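Local coordinates for protein peptidase M28 (Shewanella amazonensis SB2B, PDB 3IIB) that probably acts as a zinc-dependent carboxypeptidase or dipeptidase of family M28, carrying two zinc ions in its metal site, at residues G97-P102 / A195-A200; G125-K130 / K164-I169; G157-A162 / E191-I196. One frame throughout, in Å; residues are numbered along the deposited sequence.

Contact 1 of 3, residues G97-P102 / A195-A200; sequences GSIATP and AIPAAA
Two first torsions set up this contact: Ser98 swings OG opposite its own N (chi1 -177°), which aims the hydroxyl at Ala198, and Ile99 holds CG1 between its N and carbonyl carbon (chi1 63°), which lays the branch beside Pro197. The contact lies beside the parallel strands 168-172 and 198-201 of the large mixed sheet, where the loop after strand 88-94 crosses the start of strand 198-201, away from the zinc sites. The touching parts run nearly at right angles, 91° apart, so the loop crosses the start of the strand and does not pair with it along its length.

The polar element is the Ser98 hydroxyl. Ala198 N donates to Ser98 OG at 3.0 Å, somewhat bent, while OG gives its own proton to Ile99 O at 2.8 Å, in the carbonyl plane and on a lone pair. Accepting one bond and donating another fixes the rotation of the hydroxyl and ties the first residue of the strand to the loop. The carbonyl of Ser98 is held separately, by Trp73 and Ser227.

Ile99 packs along the bend. Its CG1 lies 3.6 Å from Pro197 N, and its CD1 sits against Pro197 CD and reaches on to Ala195 O at 3.3 Å. The other branch, CG2, meets Ala195 CB at 3.9 Å, so the isoleucine spans the bend from Ala195 to Pro197. From further along the loop Thr101 brings its methyl to the same proline, while its OG1 is taken by the backbone of Leu225 in strand 220-242. That division of the two branches leaves Thr101 CG2 against the CB-CG side of the proline, 3.6 Å from Pro197 CB and 3.7 Å from Pro197 CG.

Contact 2 of 3, residues G125-K130 / K164-I169; sequences GSLNDK and KGAVGI
Backbone bonds at two points join the segments: Leu127 N donates to Lys164 O at 2.9 Å, and Val167 N donates to Lys130 O at 2.9 Å. The motif on one side is a Schellman ending of helix 145-163, with Gly165 at positive phi; on the other, two overlapping beta turns, type I from Gly125 to Asn128 and type II from Leu127 to Lys130, lead into strand 131-134. Between the two bonds Ala166 CA sits 3.2 Å from Lys130 O, a CA-H...O contact that accompanies the close approach of the backbones.

Leu127 carries the apolar part. Its CB lies 3.9 Å from Ala166 CB, and CG and CD1 pass obliquely against Lys164 CB; beyond them the leucine also touches Val111 and Phe113 of strand 106-113. The lysine chain bends at its second torsion (chi2 -70°) and leads away from segment 125-130, its NZ being bonded to the carbonyl oxygens of Gln120 and Ala122. A CB on Gly165 would be jammed against the carbonyl O of Lys164 and would also run into Asn128 OD1, which stands 3.3 Å from Gly165 CA. Beside the bond made by its own N, Val167 CG2 rests 3.4 Å from Lys130 O.

Contact 3 of 3, residues G157-A162 / E191-I196; sequences GAVAAA and EGVTAI
Ile196 reaches from the loop to helix 145-163, and its atoms can be followed outward from CB, which points toward the helix. CG1 comes first, 4.2 Å from Ala158 CB and near the carbonyl oxygen of the same alanine. The branch methyl CG2 turns to Ala162, 4.1 Å from its CB. At the tip, CD1 lies 3.6 Å from Ala158 O and 4.0 Å from Ala161 CB, so the isoleucine touches three alanines, Ala158 and, one turn on, Ala161 and Ala162. Cutting this side chain back to an alanine would probably open a gap beside Ala158, Ala161 and Ala162 and weaken the hold of the loop on the helix.

Val193 supplies the second apolar group. With CG1 opposite its N (chi1 179°), that methyl meets Ala162 CB at 3.5 Å, while CG2 faces Val159 CG1. Ala162 CB is thus enclosed by both loop side chains and by Thr194 O at 3.3 Å. No direct hydrogen bond joins the segments; a water lies 2.8 Å from Thr194 O and makes a weak bond to Ala158 O; with more acceptors in reach than protons, not all can be served.

The alanines on this helix face are consistent with the close approach, CA atoms being 6.3 Å apart at Ala162 and Thr194. The loop runs along this flank just before strand 198-201, while helix 116-120 packs against Ala160 and Ala161.

The three contacts lie on one side of the chain's centre, with centres about 13 Å (1 and 2) and about 10 Å (1 and 3, 2 and 3) apart. In sequence the segments run 97-102, 125-130, 157-162, 164-169, then the overlapping 191-196 and 195-200. Contacts 1 and 2 meet through neighbouring parallel strands 168-172 and 198-201, where Pro197 and Ala199 probably bond to Ile169. Contact 3 shares Ala195 and Ile196 with contact 1. Strand 131-134, helix 145-163 and parallel strand 168-172 form a beta-alpha-beta crossover: contact 2 joins the turns before its first strand to the link from helix to second strand, and contact 3 packs the loop before strand 198-201 on its helix.

Contact 1 of 3, residues G97-P102 / A195-A200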
loop_
_atom_site.group_PDB
_atom_site.type_symbol
_atom_site.label_atom_id
_atom_site.label_comp_id
_atom_site.label_asym_id
_atom_site.label_seq_id
_atom_site.Cartn_x
_atom_site.Cartn_y
_atom_site.Cartn_z
ATOM N N GLY A 97 1.092 8.920 -20.803
ATOM C CA GLY A 97 1.354 9.125 -22.206
ATOM C C GLY A 97 1.824 7.894 -22.970
ATOM O O GLY A 97 1.951 7.975 -24.195
ATOM N N SER A 98 2.018 6.755 -22.298
ATOM C CA SER A 98 2.462 5.543 -22.995
ATOM C C SER A 98 1.495 5.178 -24.103
ATOM O O SER A 98 0.264 5.236 -23.937
ATOM C CB SER A 98 2.560 4.333 -22.035
ATOM O OG SER A 98 3.059 3.208 -22.737
ATOM N N ILE A 99 2.036 4.705 -25.214
ATOM C CA ILE A 99 1.244 4.028 -26.201
ATOM C C ILE A 99 0.829 2.659 -25.638
ATOM O O ILE A 99 1.412 2.151 -24.685
ATOM C CB ILE A 99 2.024 3.833 -27.551
ATOM C CG1 ILE A 99 3.263 2.938 -27.384
ATOM C CG2 ILE A 99 2.446 5.205 -28.125
ATOM C CD1 ILE A 99 3.796 2.360 -28.740
ATOM N N ALA A 100 -0.174 2.073 -26.267
ATOM C CA ALA A 100 -0.638 0.735 -25.930
ATOM C C ALA A 100 0.367 -0.277 -26.456
ATOM O O ALA A 100 1.095 0.000 -27.432
ATOM C CB ALA A 100 -2.048 0.459 -26.561
ATOM N N THR A 101 0.353 -1.462 -25.861
ATOM C CA THR A 101 1.120 -2.624 -26.381
ATOM C C THR A 101 0.435 -3.141 -27.623
ATOM O O THR A 101 -0.739 -2.849 -27.805
ATOM C CB THR A 101 1.208 -3.711 -25.337
ATOM O OG1 THR A 101 -0.101 -3.954 -24.800
ATOM C CG2 THR A 101 2.173 -3.275 -24.206
ATOM N N PRO A 102 1.177 -3.868 -28.492
ATOM C CA PRO A 102 0.630 -4.459 -29.703
ATOM C C PRO A 102 -0.610 -5.295 -29.443
ATOM O O PRO A 102 -0.736 -5.901 -28.392
ATOM C CB PRO A 102 1.755 -5.370 -30.199
ATOM C CG PRO A 102 2.960 -4.856 -29.619
ATOM C CD PRO A 102 2.608 -4.199 -28.337
ATOM N N ALA A 195 8.125 5.232 -30.680
ATOM C CA ALA A 195 7.428 5.155 -29.389
ATOM C C ALA A 195 7.222 3.694 -29.013
ATOM O O ALA A 195 6.853 2.857 -29.847
ATOM C CB ALA A 195 6.060 5.897 -29.452
ATOM N N ILE A 196 7.564 3.364 -27.768
ATOM C CA ILE A 196 7.352 2.015 -27.268
ATOM C C ILE A 196 6.516 2.046 -25.956
ATOM O O ILE A 196 6.546 3.036 -25.231
ATOM C CB ILE A 196 8.705 1.255 -27.062
ATOM C CG1 ILE A 196 9.559 1.984 -26.022
ATOM C CG2 ILE A 196 9.407 0.987 -28.453
ATOM C CD1 ILE A 196 10.819 1.182 -25.526
ATOM N N PRO A 197 5.781 0.959 -25.663
ATOM C CA PRO A 197 5.059 0.854 -24.393
ATOM C C PRO A 197 5.990 0.987 -23.195
ATOM O O PRO A 197 7.098 0.460 -23.202
ATOM C CB PRO A 197 4.438 -0.533 -24.440
ATOM C CG PRO A 197 4.473 -0.943 -25.817
ATOM C CD PRO A 197 5.633 -0.268 -26.461
ATOM N N ALA A 198 5.513 1.673 -22.165
ATOM C CA ALA A 198 6.338 2.080 -21.035
ATOM C C ALA A 198 5.481 1.997 -19.770
ATOM O O ALA A 198 4.425 2.611 -19.727
ATOM C CB ALA A 198 6.819 3.528 -21.219
ATOM N N ALA A 199 5.955 1.255 -18.761
ATOM C CA ALA A 199 5.223 1.010 -17.540
ATOM C C ALA A 199 6.158 1.041 -16.348
ATOM O O ALA A 199 7.361 0.832 -16.488
ATOM C CB ALA A 199 4.532 -0.337 -17.618
ATOM N N ALA A 200 5.585 1.334 -15.192
ATOM C CA ALA A 200 6.265 1.219 -13.895
ATOM C C ALA A 200 5.692 0.026 -13.139
ATOM O O ALA A 200 4.480 -0.229 -13.184
ATOM C CB ALA A 200 6.078 2.493 -13.079
#

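Contact 2 of 3, residues G125-K130 / K164-I169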
loop_
_atom_site.group_PDB
_atom_site.type_symbol
_atom_site.label_atom_id
_atom_site.label_comp_id
_atom_site.label_asym_id
_atom_site.label_seq_id
_atom_site.Cartn_x
_atom_site.Cartn_y
_atom_site.Cartn_z
ATOM N N GLY A 125 21.532 -1.677 -30.688
ATOM C CA GLY A 125 21.086 -3.016 -31.041
ATOM C C GLY A 125 21.004 -4.018 -29.907
ATOM O O GLY A 125 20.501 -5.107 -30.107
ATOM N N SER A 126 21.544 -3.681 -28.733
ATOM C CA SER A 126 21.669 -4.648 -27.657
ATOM C C SER A 126 20.314 -5.014 -27.061
ATOM O O SER A 126 20.169 -6.092 -26.486
ATOM C CB SER A 126 22.612 -4.158 -26.556
ATOM O OG SER A 126 22.166 -2.969 -25.940
ATOM N N LEU A 127 19.320 -4.144 -27.219
ATOM C CA LEU A 127 17.987 -4.436 -26.714
ATOM C C LEU A 127 17.005 -4.865 -27.796
ATOM O O LEU A 127 15.817 -5.003 -27.516
ATOM C CB LEU A 127 17.445 -3.271 -25.903
ATOM C CG LEU A 127 18.307 -2.937 -24.685
ATOM C CD1 LEU A 127 17.643 -1.881 -23.898
ATOM C CD2 LEU A 127 18.579 -4.139 -23.783
ATOM N N ASN A 128 17.488 -5.153 -29.014
ATOM C CA ASN A 128 16.591 -5.672 -30.028
ATOM C C ASN A 128 15.702 -6.799 -29.471
ATOM O O ASN A 128 16.200 -7.729 -28.809
ATOM C CB ASN A 128 17.384 -6.190 -31.243
ATOM C CG ASN A 128 17.990 -5.064 -32.068
ATOM O OD1 ASN A 128 17.818 -3.900 -31.753
ATOM N ND2 ASN A 128 18.719 -5.416 -33.120
ATOM N N ASP A 129 14.394 -6.704 -29.719
ATOM C CA ASP A 129 13.435 -7.742 -29.299
ATOM C C ASP A 129 13.258 -7.879 -27.782
ATOM O O ASP A 129 12.528 -8.769 -27.326
ATOM C CB ASP A 129 13.839 -9.107 -29.870
ATOM C CG ASP A 129 14.125 -9.044 -31.355
ATOM O OD1 ASP A 129 13.258 -8.528 -32.085
ATOM O OD2 ASP A 129 15.219 -9.484 -31.775
ATOM N N LYS A 130 13.864 -6.987 -27.006
ATOM C CA LYS A 130 13.849 -7.111 -25.556
ATOM C C LYS A 130 13.172 -5.930 -24.886
ATOM O O LYS A 130 12.908 -4.905 -25.492
ATOM C CB LYS A 130 15.279 -7.257 -25.035
ATOM C CG LYS A 130 15.920 -8.598 -25.470
ATOM C CD LYS A 130 17.295 -8.816 -24.888
ATOM C CE LYS A 130 17.772 -10.229 -25.109
ATOM N NZ LYS A 130 19.213 -10.371 -24.709
ATOM N N LYS A 164 18.048 1.735 -28.359
ATOM C CA LYS A 164 18.868 0.523 -28.290
ATOM C C LYS A 164 18.173 -0.693 -28.828
ATOM O O LYS A 164 18.746 -1.788 -28.805
ATOM C CB LYS A 164 19.294 0.256 -26.859
ATOM C CG LYS A 164 19.851 1.446 -26.197
ATOM C CD LYS A 164 21.206 1.862 -26.737
ATOM C CE LYS A 164 21.638 3.194 -26.131
ATOM N NZ LYS A 164 22.949 3.633 -26.679
ATOM N N GLY A 165 16.954 -0.507 -29.346
ATOM C CA GLY A 165 16.191 -1.575 -29.975
ATOM C C GLY A 165 15.054 -2.169 -29.145
ATOM O O GLY A 165 14.327 -3.021 -29.638
ATOM N N ALA A 166 14.880 -1.695 -27.908
ATOM C CA ALA A 166 13.882 -2.244 -27.016
ATOM C C ALA A 166 12.499 -2.099 -27.616
ATOM O O ALA A 166 12.224 -1.132 -28.324
ATOM C CB ALA A 166 13.930 -1.574 -25.619
ATOM N N VAL A 167 11.657 -3.097 -27.350
ATOM C CA VAL A 167 10.274 -3.083 -27.787
ATOM C C VAL A 167 9.373 -2.598 -26.661
ATOM O O VAL A 167 8.164 -2.505 -26.850
ATOM C CB VAL A 167 9.826 -4.470 -28.264
ATOM C CG1 VAL A 167 10.530 -4.818 -29.546
ATOM C CG2 VAL A 167 10.082 -5.562 -27.190
ATOM N N GLY A 168 9.967 -2.334 -25.494
ATOM C CA GLY A 168 9.245 -1.832 -24.336
ATOM C C GLY A 168 10.171 -1.484 -23.194
ATOM O O GLY A 168 11.339 -1.857 -23.208
ATOM N N ILE A 169 9.636 -0.794 -22.172
ATOM C CA ILE A 169 10.403 -0.532 -20.972
ATOM C C ILE A 169 9.510 -0.725 -19.754
ATOM O O ILE A 169 8.317 -0.372 -19.757
ATOM C CB ILE A 169 11.040 0.842 -20.977
ATOM C CG1 ILE A 169 11.817 1.104 -19.694
ATOM C CG2 ILE A 169 9.997 1.983 -21.173
ATOM C CD1 ILE A 169 12.698 2.363 -19.808
#

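Contact 3 of 3, residues G157-A162 / E191-I196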
loop_
_atom_site.group_PDB
_atom_site.type_symbol
_atom_site.label_atom_id
_atom_site.label_comp_id
_atom_site.label_asym_id
_atom_site.label_seq_id
_atom_site.Cartn_x
_atom_site.Cartn_y
_atom_site.Cartn_z
ATOM N N GLY A 157 13.246 7.243 -20.155
ATOM C CA GLY A 157 13.660 5.862 -20.310
ATOM C C GLY A 157 13.136 5.242 -21.579
ATOM O O GLY A 157 13.835 4.500 -22.222
ATOM N N ALA A 158 11.885 5.504 -21.945
ATOM C CA ALA A 158 11.330 4.855 -23.128
ATOM C C ALA A 158 12.095 5.275 -24.402
ATOM O O ALA A 158 12.308 4.463 -25.323
ATOM C CB ALA A 158 9.791 5.118 -23.251
ATOM N N VAL A 159 12.522 6.527 -24.453
ATOM C CA VAL A 159 13.317 6.982 -25.585
ATOM C C VAL A 159 14.674 6.262 -25.625
ATOM O O VAL A 159 15.058 5.676 -26.638
ATOM C CB VAL A 159 13.511 8.481 -25.581
ATOM C CG1 VAL A 159 14.547 8.899 -26.691
ATOM C CG2 VAL A 159 12.183 9.189 -25.776
ATOM N N ALA A 160 15.377 6.277 -24.500
ATOM C CA ALA A 160 16.701 5.654 -24.440
ATOM C C ALA A 160 16.640 4.152 -24.754
ATOM O O ALA A 160 17.513 3.629 -25.441
ATOM C CB ALA A 160 17.339 5.901 -23.055
ATOM N N ALA A 161 15.603 3.469 -24.273
ATOM C CA ALA A 161 15.453 2.049 -24.528
ATOM C C ALA A 161 15.160 1.779 -26.002
ATOM O O ALA A 161 15.758 0.908 -26.603
ATOM C CB ALA A 161 14.358 1.456 -23.656
ATOM N N ALA A 162 14.245 2.542 -26.595
ATOM C CA ALA A 162 13.939 2.388 -28.043
ATOM C C ALA A 162 15.153 2.608 -28.940
ATOM O O ALA A 162 15.332 1.877 -29.923
ATOM C CB ALA A 162 12.794 3.300 -28.494
ATOM N N GLU A 191 10.317 12.828 -30.985
ATOM C CA GLU A 191 10.082 12.788 -32.414
ATOM C C GLU A 191 11.379 12.275 -33.038
ATOM O O GLU A 191 12.480 12.839 -32.785
ATOM C CB GLU A 191 9.727 14.176 -32.979
ATOM C CG GLU A 191 8.594 14.940 -32.264
ATOM C CD GLU A 191 7.205 14.495 -32.674
ATOM O OE1 GLU A 191 7.014 13.281 -32.910
ATOM O OE2 GLU A 191 6.301 15.366 -32.753
ATOM N N GLY A 192 11.248 11.240 -33.850
ATOM C CA GLY A 192 12.380 10.607 -34.524
ATOM C C GLY A 192 12.674 9.221 -33.980
ATOM O O GLY A 192 13.290 8.382 -34.659
ATOM N N VAL A 193 12.243 8.969 -32.743
ATOM C CA VAL A 193 12.459 7.662 -32.111
ATOM C C VAL A 193 11.139 6.943 -31.960
ATOM O O VAL A 193 10.204 7.480 -31.337
ATOM C CB VAL A 193 13.123 7.779 -30.737
ATOM C CG1 VAL A 193 13.296 6.386 -30.108
ATOM C CG2 VAL A 193 14.491 8.482 -30.870
ATOM N N THR A 194 11.099 5.706 -32.449
ATOM C CA THR A 194 9.910 4.851 -32.282
ATOM C C THR A 194 9.391 4.854 -30.834
ATOM O O THR A 194 10.126 4.539 -29.886
ATOM C CB THR A 194 10.170 3.417 -32.742
ATOM O OG1 THR A 194 10.443 3.441 -34.141
ATOM C CG2 THR A 194 8.950 2.481 -32.482
ATOM N N ALA A 195 8.125 5.232 -30.680
ATOM C CA ALA A 195 7.428 5.155 -29.389
ATOM C C ALA A 195 7.222 3.694 -29.013
ATOM O O ALA A 195 6.853 2.857 -29.847
ATOM C CB ALA A 195 6.060 5.897 -29.452
ATOM N N ILE A 196 7.564 3.364 -27.768
ATOM C CA ILE A 196 7.352 2.015 -27.268
ATOM C C ILE A 196 6.516 2.046 -25.956
ATOM O O ILE A 196 6.546 3.036 -25.231
ATOM C CB ILE A 196 8.705 1.255 -27.062
ATOM C CG1 ILE A 196 9.559 1.984 -26.022
ATOM C CG2 ILE A 196 9.407 0.987 -28.453
ATOM C CD1 ILE A 196 10.819 1.182 -25.526
HETATM O O HOH W 1 10.398 5.525 -27.323
#